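Local coordinates for protein glycosyl hyrolase, family 3 (PDB 3TEV) that probably hydrolyses O-glycosidic bonds, as a TIM-barrel member of glycoside hydrolase family 3, at residues A46-G51 and L289-G294; A65-V70 and A75-D80; I126-T131 and V258-S263; G167-R170 and A174-A177. One frame throughout, in Å; residues are numbered along the deposited sequence.

Contact 1: A46-G51 and L289-G294; sequences AVCLFG and LVMALG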
loop_
_atom_site.group_PDB
_atom_site.type_symbol
_atom_site.label_atom_id
_atom_site.label_comp_id
_atom_site.label_asym_id
_atom_site.label_seq_id
_atom_site.Cartn_x
_atom_site.Cartn_y
_atom_site.Cartn_z
ATOM N N ALA A 46 -7.097 -7.209 -7.042
ATOM C CA ALA A 46 -5.738 -6.847 -6.664
ATOM C C ALA A 46 -5.031 -7.992 -5.961
ATOM O O ALA A 46 -5.633 -8.683 -5.144
ATOM C CB ALA A 46 -5.739 -5.581 -5.818
ATOM N N VAL A 47 -3.757 -8.187 -6.294
ATOM C CA VAL A 47 -2.919 -9.199 -5.654
ATOM C C VAL A 47 -1.542 -8.626 -5.365
ATOM O O VAL A 47 -1.039 -7.802 -6.136
ATOM C CB VAL A 47 -2.714 -10.433 -6.550
ATOM C CG1 VAL A 47 -1.517 -11.221 -6.061
ATOM C CG2 VAL A 47 -3.958 -11.300 -6.570
ATOM N N CYS A 48 -0.932 -9.051 -4.261
ATOM C CA CYS A 48 0.431 -8.630 -3.942
ATOM C C CYS A 48 1.289 -9.873 -3.971
ATOM O O CYS A 48 0.889 -10.909 -3.438
ATOM C CB CYS A 48 0.528 -7.923 -2.587
ATOM S SG CYS A 48 2.228 -7.223 -2.328
ATOM N N LEU A 49 2.435 -9.784 -4.634
ATOM C CA LEU A 49 3.370 -10.904 -4.736
ATOM C C LEU A 49 4.524 -10.756 -3.758
ATOM O O LEU A 49 4.961 -9.648 -3.470
ATOM C CB LEU A 49 3.915 -11.012 -6.149
ATOM C CG LEU A 49 2.889 -11.178 -7.266
ATOM C CD1 LEU A 49 3.578 -11.130 -8.601
ATOM C CD2 LEU A 49 2.080 -12.468 -7.115
ATOM N N PHE A 50 5.000 -11.888 -3.249
ATOM C CA PHE A 50 6.111 -11.947 -2.300
ATOM C C PHE A 50 7.121 -13.011 -2.751
ATOM O O PHE A 50 6.919 -13.675 -3.764
ATOM C CB PHE A 50 5.586 -12.289 -0.902
ATOM C CG PHE A 50 4.616 -11.287 -0.362
ATOM C CD1 PHE A 50 5.060 -10.205 0.389
ATOM C CD2 PHE A 50 3.254 -11.407 -0.621
ATOM C CE1 PHE A 50 4.150 -9.252 0.879
ATOM C CE2 PHE A 50 2.340 -10.472 -0.139
ATOM C CZ PHE A 50 2.781 -9.393 0.609
ATOM N N GLY A 51 8.189 -13.177 -1.979
ATOM C CA GLY A 51 9.251 -14.145 -2.277
ATOM C C GLY A 51 8.721 -15.522 -2.625
ATOM O O GLY A 51 9.163 -16.133 -3.600
ATOM N N LEU A 289 -8.730 0.310 -0.456
ATOM C CA LEU A 289 -8.223 -1.043 -0.716
ATOM C C LEU A 289 -7.724 -1.643 0.589
ATOM O O LEU A 289 -6.953 -1.006 1.318
ATOM C CB LEU A 289 -7.048 -0.998 -1.728
ATOM C CG LEU A 289 -6.539 -2.353 -2.281
ATOM C CD1 LEU A 289 -7.681 -3.193 -2.954
ATOM C CD2 LEU A 289 -5.393 -2.154 -3.271
ATOM N N VAL A 290 -8.157 -2.864 0.889
ATOM C CA VAL A 290 -7.690 -3.547 2.085
ATOM C C VAL A 290 -6.796 -4.723 1.687
ATOM O O VAL A 290 -7.187 -5.565 0.869
ATOM C CB VAL A 290 -8.896 -4.031 2.947
ATOM C CG1 VAL A 290 -8.426 -4.946 4.087
ATOM C CG2 VAL A 290 -9.655 -2.835 3.515
HETATM N N MSE A 291 -5.587 -4.769 2.247
HETATM C CA MSE A 291 -4.708 -5.924 2.064
HETATM C C MSE A 291 -5.191 -7.050 2.949
HETATM O O MSE A 291 -5.002 -6.997 4.142
HETATM C CB MSE A 291 -3.271 -5.603 2.428
HETATM C CG MSE A 291 -2.663 -4.609 1.487
HETATM SE SE MSE A 291 -0.746 -4.432 1.707
HETATM C CE MSE A 291 -0.397 -6.147 0.838
ATOM N N ALA A 292 -5.772 -8.082 2.371
ATOM C CA ALA A 292 -6.320 -9.177 3.137
ATOM C C ALA A 292 -5.420 -10.399 2.919
ATOM O O ALA A 292 -5.738 -11.293 2.129
ATOM C CB ALA A 292 -7.767 -9.441 2.674
ATOM N N LEU A 293 -4.271 -10.417 3.586
ATOM C CA LEU A 293 -3.271 -11.451 3.344
ATOM C C LEU A 293 -3.479 -12.629 4.275
ATOM O O LEU A 293 -3.962 -12.466 5.401
ATOM C CB LEU A 293 -1.862 -10.900 3.537
ATOM C CG LEU A 293 -1.456 -9.616 2.789
ATOM C CD1 LEU A 293 0.047 -9.394 2.966
ATOM C CD2 LEU A 293 -1.839 -9.613 1.303
ATOM N N GLY A 294 -3.114 -13.817 3.813
ATOM C CA GLY A 294 -3.193 -15.012 4.657
ATOM C C GLY A 294 -3.852 -16.147 3.915
ATOM O O GLY A 294 -4.108 -16.042 2.708
#
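The F50 ring overlaps the end of L293 with its far rim: CZ lies 3.6 Å from L293 CD1 and CE2 4.0 Å from the same methyl. The leucine crosses the phenyl obliquely, touching it with one branch. F50 has CG anti to its carbonyl carbon (chi1 -61°), which swings the ring toward 289-294. Further down the strand, C48 CB meets CE of selenomethionine M291 at 4.0 Å. M291 does not aim its CB at the partner strand; the bend at chi3 (74°) turns the terminal methyl back toward it. The last step is A46 CB against L289 CD1, at 4.2 Å. The backbones stay well apart, with CA atoms of C48 and M291 8.4 Å from each other, because strand 22-24 lies between 46-49 and 290-291 in the sheet. Its M23 touches A46, C48 and L289, so the contact reaches across that strand on the inner side of the TIM barrel, where C48 also packs on F130. All three pairings join carbon to carbon. With 184 Å² buried, such chemistry implies a modest hydrophobic association that depends on shape and exclusion of water, while backbone hydrogen bonds of A46 and C48 go to I24 of the intervening strand.

Contact 2: A65-V70 and A75-D80; sequences ADLREV and ALIAID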
loop_
_atom_site.group_PDB
_atom_site.type_symbol
_atom_site.label_atom_id
_atom_site.label_comp_id
_atom_site.label_asym_id
_atom_site.label_seq_id
_atom_site.Cartn_x
_atom_site.Cartn_y
_atom_site.Cartn_z
ATOM N N ALA A 65 1.135 -12.843 -16.412
ATOM C CA ALA A 65 0.332 -12.910 -17.622
ATOM C C ALA A 65 -0.929 -13.687 -17.306
ATOM O O ALA A 65 -2.022 -13.254 -17.658
ATOM C CB ALA A 65 1.108 -13.551 -18.803
ATOM N N ASP A 66 -0.780 -14.814 -16.618
ATOM C CA ASP A 66 -1.943 -15.579 -16.178
ATOM C C ASP A 66 -2.899 -14.741 -15.303
ATOM O O ASP A 66 -4.124 -14.792 -15.475
ATOM C CB ASP A 66 -1.498 -16.839 -15.438
ATOM C CG ASP A 66 -0.786 -17.835 -16.346
ATOM O OD1 ASP A 66 -0.830 -17.705 -17.597
ATOM O OD2 ASP A 66 -0.150 -18.755 -15.802
ATOM N N LEU A 67 -2.338 -13.964 -14.381
ATOM C CA LEU A 67 -3.154 -13.157 -13.474
ATOM C C LEU A 67 -3.899 -12.091 -14.237
ATOM O O LEU A 67 -5.052 -11.809 -13.943
ATOM C CB LEU A 67 -2.299 -12.501 -12.401
ATOM C CG LEU A 67 -1.841 -13.440 -11.297
ATOM C CD1 LEU A 67 -0.604 -12.843 -10.519
ATOM C CD2 LEU A 67 -3.027 -13.762 -10.385
ATOM N N ARG A 68 -3.235 -11.505 -15.225
ATOM C CA ARG A 68 -3.868 -10.510 -16.038
ATOM C C ARG A 68 -5.007 -11.114 -16.867
ATOM O O ARG A 68 -6.035 -10.467 -17.067
ATOM C CB ARG A 68 -2.840 -9.809 -16.944
ATOM C CG ARG A 68 -3.469 -8.992 -18.071
ATOM C CD ARG A 68 -4.328 -7.829 -17.533
ATOM N NE ARG A 68 -4.892 -7.045 -18.629
ATOM C CZ ARG A 68 -5.977 -7.387 -19.324
ATOM N NH1 ARG A 68 -6.636 -8.516 -19.054
ATOM N NH2 ARG A 68 -6.403 -6.595 -20.304
ATOM N N GLU A 69 -4.823 -12.345 -17.341
ATOM C CA GLU A 69 -5.848 -13.013 -18.133
ATOM C C GLU A 69 -7.083 -13.323 -17.282
ATOM O O GLU A 69 -8.207 -13.090 -17.710
ATOM C CB GLU A 69 -5.290 -14.278 -18.792
ATOM C CG GLU A 69 -6.347 -15.166 -19.452
ATOM C CD GLU A 69 -7.019 -14.511 -20.647
ATOM O OE1 GLU A 69 -6.412 -13.594 -21.250
ATOM O OE2 GLU A 69 -8.152 -14.916 -20.994
ATOM N N VAL A 70 -6.862 -13.810 -16.062
ATOM C CA VAL A 70 -7.953 -14.148 -15.153
ATOM C C VAL A 70 -8.659 -12.901 -14.614
ATOM O O VAL A 70 -9.870 -12.846 -14.613
ATOM C CB VAL A 70 -7.444 -15.053 -13.997
ATOM C CG1 VAL A 70 -8.565 -15.389 -12.988
ATOM C CG2 VAL A 70 -6.854 -16.330 -14.570
ATOM N N ALA A 75 -6.830 -5.278 -13.452
ATOM C CA ALA A 75 -5.853 -5.964 -12.607
ATOM C C ALA A 75 -4.834 -5.009 -11.971
ATOM O O ALA A 75 -4.169 -4.239 -12.673
ATOM C CB ALA A 75 -5.113 -7.038 -13.414
ATOM N N LEU A 76 -4.733 -5.054 -10.651
ATOM C CA LEU A 76 -3.582 -4.479 -9.954
ATOM C C LEU A 76 -2.709 -5.635 -9.455
ATOM O O LEU A 76 -3.146 -6.461 -8.633
ATOM C CB LEU A 76 -4.005 -3.549 -8.815
ATOM C CG LEU A 76 -4.766 -2.291 -9.282
ATOM C CD1 LEU A 76 -5.580 -1.636 -8.127
ATOM C CD2 LEU A 76 -3.854 -1.255 -9.990
ATOM N N ILE A 77 -1.504 -5.719 -10.009
ATOM C CA ILE A 77 -0.562 -6.761 -9.659
ATOM C C ILE A 77 0.651 -6.090 -9.024
ATOM O O ILE A 77 1.482 -5.453 -9.713
ATOM C CB ILE A 77 -0.179 -7.657 -10.872
ATOM C CG1 ILE A 77 -1.436 -8.332 -11.433
ATOM C CG2 ILE A 77 0.800 -8.756 -10.419
ATOM C CD1 ILE A 77 -1.339 -8.871 -12.868
ATOM N N ALA A 78 0.713 -6.205 -7.700
ATOM C CA ALA A 78 1.688 -5.504 -6.896
ATOM C C ALA A 78 2.779 -6.461 -6.460
ATOM O O ALA A 78 2.565 -7.672 -6.384
ATOM C CB ALA A 78 1.024 -4.874 -5.672
ATOM N N ILE A 79 3.946 -5.904 -6.158
ATOM C CA ILE A 79 5.006 -6.673 -5.554
ATOM C C ILE A 79 5.575 -5.871 -4.392
ATOM O O ILE A 79 5.603 -4.642 -4.421
ATOM C CB ILE A 79 6.121 -7.039 -6.585
ATOM C CG1 ILE A 79 7.164 -7.982 -5.949
ATOM C CG2 ILE A 79 6.786 -5.766 -7.152
ATOM C CD1 ILE A 79 7.992 -8.782 -6.963
ATOM N N ASP A 80 6.022 -6.571 -3.361
ATOM C CA ASP A 80 6.711 -5.908 -2.283
ATOM C C ASP A 80 8.234 -6.057 -2.468
ATOM O O ASP A 80 8.810 -7.035 -2.009
ATOM C CB ASP A 80 6.234 -6.429 -0.920
ATOM C CG ASP A 80 6.634 -5.499 0.237
ATOM O OD1 ASP A 80 7.456 -4.569 0.020
ATOM O OD2 ASP A 80 6.130 -5.698 1.367
#
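With CG1 anti to the carbonyl carbon (chi1 -60°) and the chain extended beyond it (chi2 161°), I77 sends CD1 out from its strand to L67 and R68 on the helix. L67 has the same kind of first torsion, its CG lying beside the backbone N. The pair belongs to the beta-alpha-beta unit formed by strand 46-49, helix 57-71 and strand 76-79, one of the repeating crossovers of the TIM barrel. The touch on the leucine is made low on the side chain: I77 CD1 approaches L67 CB to 3.8 Å. The same methyl reaches the helix backbone, 4.0 Å from R68 N, so the tip of the isoleucine rests in the angle between these two consecutive residues. L67 continues past it to L26 and to L39 of helix 33-42, which extends the apolar layer between helices and sheet. I77 and A75 face helix 57-71, whereas A78 packs on W128 and L76 on helix 314-330. I77 N is also hydrogen-bonded by N127 OD1 of the neighbouring segment 126-131. At the start of the strand, where the CA atoms of R68 and A75 are 6.0 Å apart, the aliphatic part of the arginine passes the alanine, R68 CD standing 4.3 Å from A75 CB.

Contact 3: I126-T131 and V258-S263; sequences INWNFT and VIVTDS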
loop_
_atom_site.group_PDB
_atom_site.type_symbol
_atom_site.label_atom_id
_atom_site.label_comp_id
_atom_site.label_asym_id
_atom_site.label_seq_id
_atom_site.Cartn_x
_atom_site.Cartn_y
_atom_site.Cartn_z
ATOM N N ILE A 126 4.036 -6.539 -13.958
ATOM C CA ILE A 126 3.689 -5.963 -12.664
ATOM C C ILE A 126 3.454 -4.469 -12.849
ATOM O O ILE A 126 4.237 -3.799 -13.536
ATOM C CB ILE A 126 4.817 -6.218 -11.626
ATOM C CG1 ILE A 126 4.757 -7.683 -11.155
ATOM C CG2 ILE A 126 4.672 -5.286 -10.418
ATOM C CD1 ILE A 126 6.089 -8.241 -10.613
ATOM N N ASN A 127 2.392 -3.940 -12.249
ATOM C CA ASN A 127 2.075 -2.525 -12.418
ATOM C C ASN A 127 2.036 -1.716 -11.114
ATOM O O ASN A 127 1.607 -0.562 -11.103
ATOM C CB ASN A 127 0.780 -2.348 -13.243
ATOM C CG ASN A 127 -0.461 -2.969 -12.571
ATOM O OD1 ASN A 127 -0.366 -3.703 -11.582
ATOM N ND2 ASN A 127 -1.632 -2.655 -13.109
ATOM N N TRP A 128 2.505 -2.315 -10.024
ATOM C CA TRP A 128 2.492 -1.664 -8.725
ATOM C C TRP A 128 3.665 -2.164 -7.879
ATOM O O TRP A 128 3.837 -3.363 -7.703
ATOM C CB TRP A 128 1.144 -1.911 -8.052
ATOM C CG TRP A 128 0.968 -1.462 -6.623
ATOM C CD1 TRP A 128 1.885 -1.559 -5.595
ATOM C CD2 TRP A 128 -0.238 -0.950 -6.025
ATOM N NE1 TRP A 128 1.321 -1.107 -4.405
ATOM C CE2 TRP A 128 0.025 -0.724 -4.652
ATOM C CE3 TRP A 128 -1.508 -0.664 -6.513
ATOM C CZ2 TRP A 128 -0.939 -0.195 -3.775
ATOM C CZ3 TRP A 128 -2.465 -0.147 -5.631
ATOM C CH2 TRP A 128 -2.168 0.091 -4.290
ATOM N N ASN A 129 4.460 -1.234 -7.356
ATOM C CA ASN A 129 5.567 -1.551 -6.457
ATOM C C ASN A 129 5.416 -0.761 -5.158
ATOM O O ASN A 129 5.137 0.446 -5.187
ATOM C CB ASN A 129 6.909 -1.220 -7.122
ATOM C CG ASN A 129 8.099 -1.794 -6.366
ATOM O OD1 ASN A 129 7.942 -2.674 -5.511
ATOM N ND2 ASN A 129 9.298 -1.308 -6.682
ATOM N N PHE A 130 5.598 -1.422 -4.024
ATOM C CA PHE A 130 5.462 -0.756 -2.721
ATOM C C PHE A 130 6.755 -0.046 -2.304
ATOM O O PHE A 130 7.466 -0.517 -1.409
ATOM C CB PHE A 130 5.052 -1.762 -1.646
ATOM C CG PHE A 130 3.604 -2.114 -1.663
ATOM C CD1 PHE A 130 2.652 -1.225 -1.166
ATOM C CD2 PHE A 130 3.183 -3.353 -2.130
ATOM C CE1 PHE A 130 1.281 -1.565 -1.181
ATOM C CE2 PHE A 130 1.828 -3.713 -2.137
ATOM C CZ PHE A 130 0.872 -2.837 -1.670
ATOM N N THR A 131 7.092 1.030 -3.017
ATOM C CA THR A 131 8.143 2.003 -2.659
ATOM C C THR A 131 7.656 3.346 -3.208
ATOM O O THR A 131 6.766 3.367 -4.061
ATOM C CB THR A 131 9.564 1.730 -3.289
ATOM O OG1 THR A 131 9.433 1.363 -4.675
ATOM C CG2 THR A 131 10.355 0.692 -2.510
ATOM N N VAL A 258 -5.028 6.560 -4.356
ATOM C CA VAL A 258 -5.440 5.317 -3.714
ATOM C C VAL A 258 -4.879 5.255 -2.289
ATOM O O VAL A 258 -3.684 5.497 -2.073
ATOM C CB VAL A 258 -4.918 4.114 -4.520
ATOM C CG1 VAL A 258 -5.017 2.774 -3.724
ATOM C CG2 VAL A 258 -5.630 4.034 -5.889
ATOM N N ILE A 259 -5.736 4.950 -1.316
ATOM C CA ILE A 259 -5.243 4.630 0.017
ATOM C C ILE A 259 -5.400 3.141 0.244
ATOM O O ILE A 259 -6.503 2.613 0.093
ATOM C CB ILE A 259 -5.987 5.401 1.084
ATOM C CG1 ILE A 259 -5.792 6.906 0.861
ATOM C CG2 ILE A 259 -5.539 4.952 2.485
ATOM C CD1 ILE A 259 -6.650 7.786 1.778
ATOM N N VAL A 260 -4.298 2.459 0.569
ATOM C CA VAL A 260 -4.325 1.024 0.837
ATOM C C VAL A 260 -3.873 0.792 2.287
ATOM O O VAL A 260 -3.011 1.505 2.768
ATOM C CB VAL A 260 -3.474 0.200 -0.215
ATOM C CG1 VAL A 260 -2.026 0.644 -0.209
ATOM C CG2 VAL A 260 -3.534 -1.314 0.064
ATOM N N THR A 261 -4.474 -0.169 2.986
ATOM C CA THR A 261 -4.069 -0.479 4.360
ATOM C C THR A 261 -2.826 -1.340 4.333
ATOM O O THR A 261 -2.670 -2.158 3.414
ATOM C CB THR A 261 -5.060 -1.389 5.034
ATOM O OG1 THR A 261 -4.954 -2.701 4.416
ATOM C CG2 THR A 261 -6.466 -0.836 4.920
ATOM N N ASP A 262 -1.956 -1.213 5.335
ATOM C CA ASP A 262 -0.903 -2.210 5.514
ATOM C C ASP A 262 -1.559 -3.591 5.727
ATOM O O ASP A 262 -2.771 -3.694 5.993
ATOM C CB ASP A 262 -0.009 -1.825 6.708
ATOM C CG ASP A 262 1.394 -2.479 6.664
ATOM O OD1 ASP A 262 1.599 -3.465 5.928
ATOM O OD2 ASP A 262 2.303 -1.994 7.385
ATOM N N SER A 263 -0.764 -4.652 5.608
ATOM C CA SER A 263 -1.254 -6.027 5.780
ATOM C C SER A 263 -2.113 -6.220 7.056
ATOM O O SER A 263 -1.652 -5.924 8.168
ATOM C CB SER A 263 -0.054 -6.974 5.812
ATOM O OG SER A 263 -0.433 -8.262 6.285
#
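W128 reaches first toward 258-263, its CG anti to the backbone N (chi1 173°), and the benzene end of the indole does the touching. CZ2 comes 3.8 Å from V260 CG1, which lies at the ring edge near its plane, while CH2 meets V258 CG1 at 4.0 Å from an oblique direction. Two residues on, F130 is the centre of an inverse gamma turn, and its ring presents its edge to the same V260 methyl, CE1 to CG1 being 4.1 Å. V260 CG1 can serve both aromatics because it sits between the backbone N and the carbonyl carbon (chi1 59°). The two rings are turned against each other: the indole lies edge-on to one face of F130, with W128 NE1 3.1 Å above that ring's plane and over its centre. The strands do not pair directly; the CA atoms of W128 and V258 are 11.7 Å apart. Strands 174-180 and 221-224 lie between them in the sheet, so the side chains meet across the barrel interior. A78 of strand 76-79 touches both aromatic residues, M223 of strand 221-224 packs on F130 and V260, and on the outer side helix 107-124 lies against I126 and N129.

Contact 4: G167-R170 and A174-A177; sequences GHTR and APCA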
loop_
_atom_site.group_PDB
_atom_site.type_symbol
_atom_site.label_atom_id
_atom_site.label_comp_id
_atom_site.label_asym_id
_atom_site.label_seq_id
_atom_site.Cartn_x
_atom_site.Cartn_y
_atom_site.Cartn_z
ATOM N N GLY A 167 10.899 7.732 -11.154
ATOM C CA GLY A 167 11.450 6.581 -11.857
ATOM C C GLY A 167 10.414 5.503 -12.143
ATOM O O GLY A 167 10.489 4.845 -13.176
ATOM N N HIS A 168 9.449 5.315 -11.239
ATOM C CA HIS A 168 8.392 4.332 -11.453
ATOM C C HIS A 168 7.350 4.874 -12.426
ATOM O O HIS A 168 7.010 4.242 -13.414
ATOM C CB HIS A 168 7.738 3.940 -10.121
ATOM C CG HIS A 168 8.505 2.906 -9.368
ATOM N ND1 HIS A 168 9.558 3.221 -8.538
ATOM C CD2 HIS A 168 8.404 1.556 -9.357
ATOM C CE1 HIS A 168 10.064 2.109 -8.032
ATOM N NE2 HIS A 168 9.382 1.082 -8.516
ATOM N N THR A 169 6.853 6.057 -12.114
ATOM C CA THR A 169 5.829 6.736 -12.875
ATOM C C THR A 169 6.196 6.845 -14.350
ATOM O O THR A 169 5.396 6.484 -15.224
ATOM C CB THR A 169 5.580 8.113 -12.238
ATOM O OG1 THR A 169 4.807 7.925 -11.044
ATOM C CG2 THR A 169 4.803 9.005 -13.149
ATOM N N ARG A 170 7.415 7.301 -14.636
ATOM C CA ARG A 170 7.825 7.446 -16.029
ATOM C C ARG A 170 8.004 6.102 -16.760
ATOM O O ARG A 170 8.018 6.074 -17.990
ATOM C CB ARG A 170 9.065 8.348 -16.168
ATOM C CG ARG A 170 10.387 7.749 -15.694
ATOM C CD ARG A 170 11.463 8.832 -15.832
ATOM N NE ARG A 170 12.845 8.519 -15.454
ATOM C CZ ARG A 170 13.689 7.761 -16.164
ATOM N NH1 ARG A 170 13.250 7.117 -17.259
ATOM N NH2 ARG A 170 14.970 7.616 -15.760
ATOM N N ALA A 174 2.987 1.940 -11.045
ATOM C CA ALA A 174 2.508 2.744 -9.928
ATOM C C ALA A 174 3.417 2.498 -8.737
ATOM O O ALA A 174 3.653 1.351 -8.382
ATOM C CB ALA A 174 1.086 2.382 -9.557
ATOM N N PRO A 175 3.961 3.567 -8.135
ATOM C CA PRO A 175 4.675 3.359 -6.882
ATOM C C PRO A 175 3.705 3.608 -5.735
ATOM O O PRO A 175 2.692 4.272 -5.929
ATOM C CB PRO A 175 5.758 4.438 -6.935
ATOM C CG PRO A 175 5.116 5.553 -7.681
ATOM C CD PRO A 175 4.130 4.944 -8.643
ATOM N N CYS A 176 3.989 3.097 -4.554
ATOM C CA CYS A 176 3.112 3.356 -3.411
ATOM C C CYS A 176 3.969 3.789 -2.233
ATOM O O CYS A 176 4.776 2.999 -1.748
ATOM C CB CYS A 176 2.314 2.101 -3.066
ATOM S SG CYS A 176 1.100 2.260 -1.707
ATOM N N ALA A 177 3.815 5.038 -1.801
ATOM C CA ALA A 177 4.561 5.571 -0.669
ATOM C C ALA A 177 4.096 4.905 0.640
ATOM O O ALA A 177 2.898 4.688 0.840
ATOM C CB ALA A 177 4.367 7.072 -0.590
#
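H168 and P175 lie alongside one another, their side chains running opposite ways, each laying its root against the other. H168 CB is 3.8 Å from P175 CB and 3.9 Å from P175 CG, and the imidazole adds its CG at 4.0 Å from P175 CB. The proline approaches that ring obliquely; these carbon-carbon contacts make the packing mainly aliphatic. T169, the next residue along the helix, crosses P175 at an angle: OG1, anti to the carbonyl carbon (chi1 -76°), stands 3.9 Å from P175 CD. The pyrrolidine ring is thus met along CB, CG and CD by two consecutive helix residues. ND1 of the histidine bonds back to A164 O in its own helix, which limits rotation of the ring and implies a proton on ND1. T169 OG1 has a weak hydrogen bond to L165 O. Replacing P175 by a glycine would probably open a gap beneath H168 CB and T169 OG1 and let the histidine shift from its present seat. Helix 154-169 connects the neighbouring parallel strands 128-129 and 174-180, so the contact, at the helix end and the strand start, lies in a beta-alpha-beta crossover of the TIM barrel. A174 pairs through its backbone with N127 and N129. Helix 107-124 packs on H168 through N114 and A118 and takes salt bridges from R170 at E111 and D112, while helix 314-330 meets T169 and A174.

From the N terminus, 46-51 opens the largest loop, which contact 1 closes only at 289-294, after most of the barrel has been built. Contact 2 closes first, bringing helix 57-71 back onto strand 76-79, the sheet neighbour of 46-49. Contact 3 then opens at 126-131 and closes at 258-263; contact 4 is nested within it, joining helix 154-169 to strand 174-180. Contacts 2 and 3 run in series, both lie inside contact 1, and none cross. Contacts 2 and 4 tie helices to the sheet, whereas 1 and 3 link non-adjacent strands. Between the last two strands, L289 O and T261 N (3.1 Å) probably bond, consistent with barrel closure.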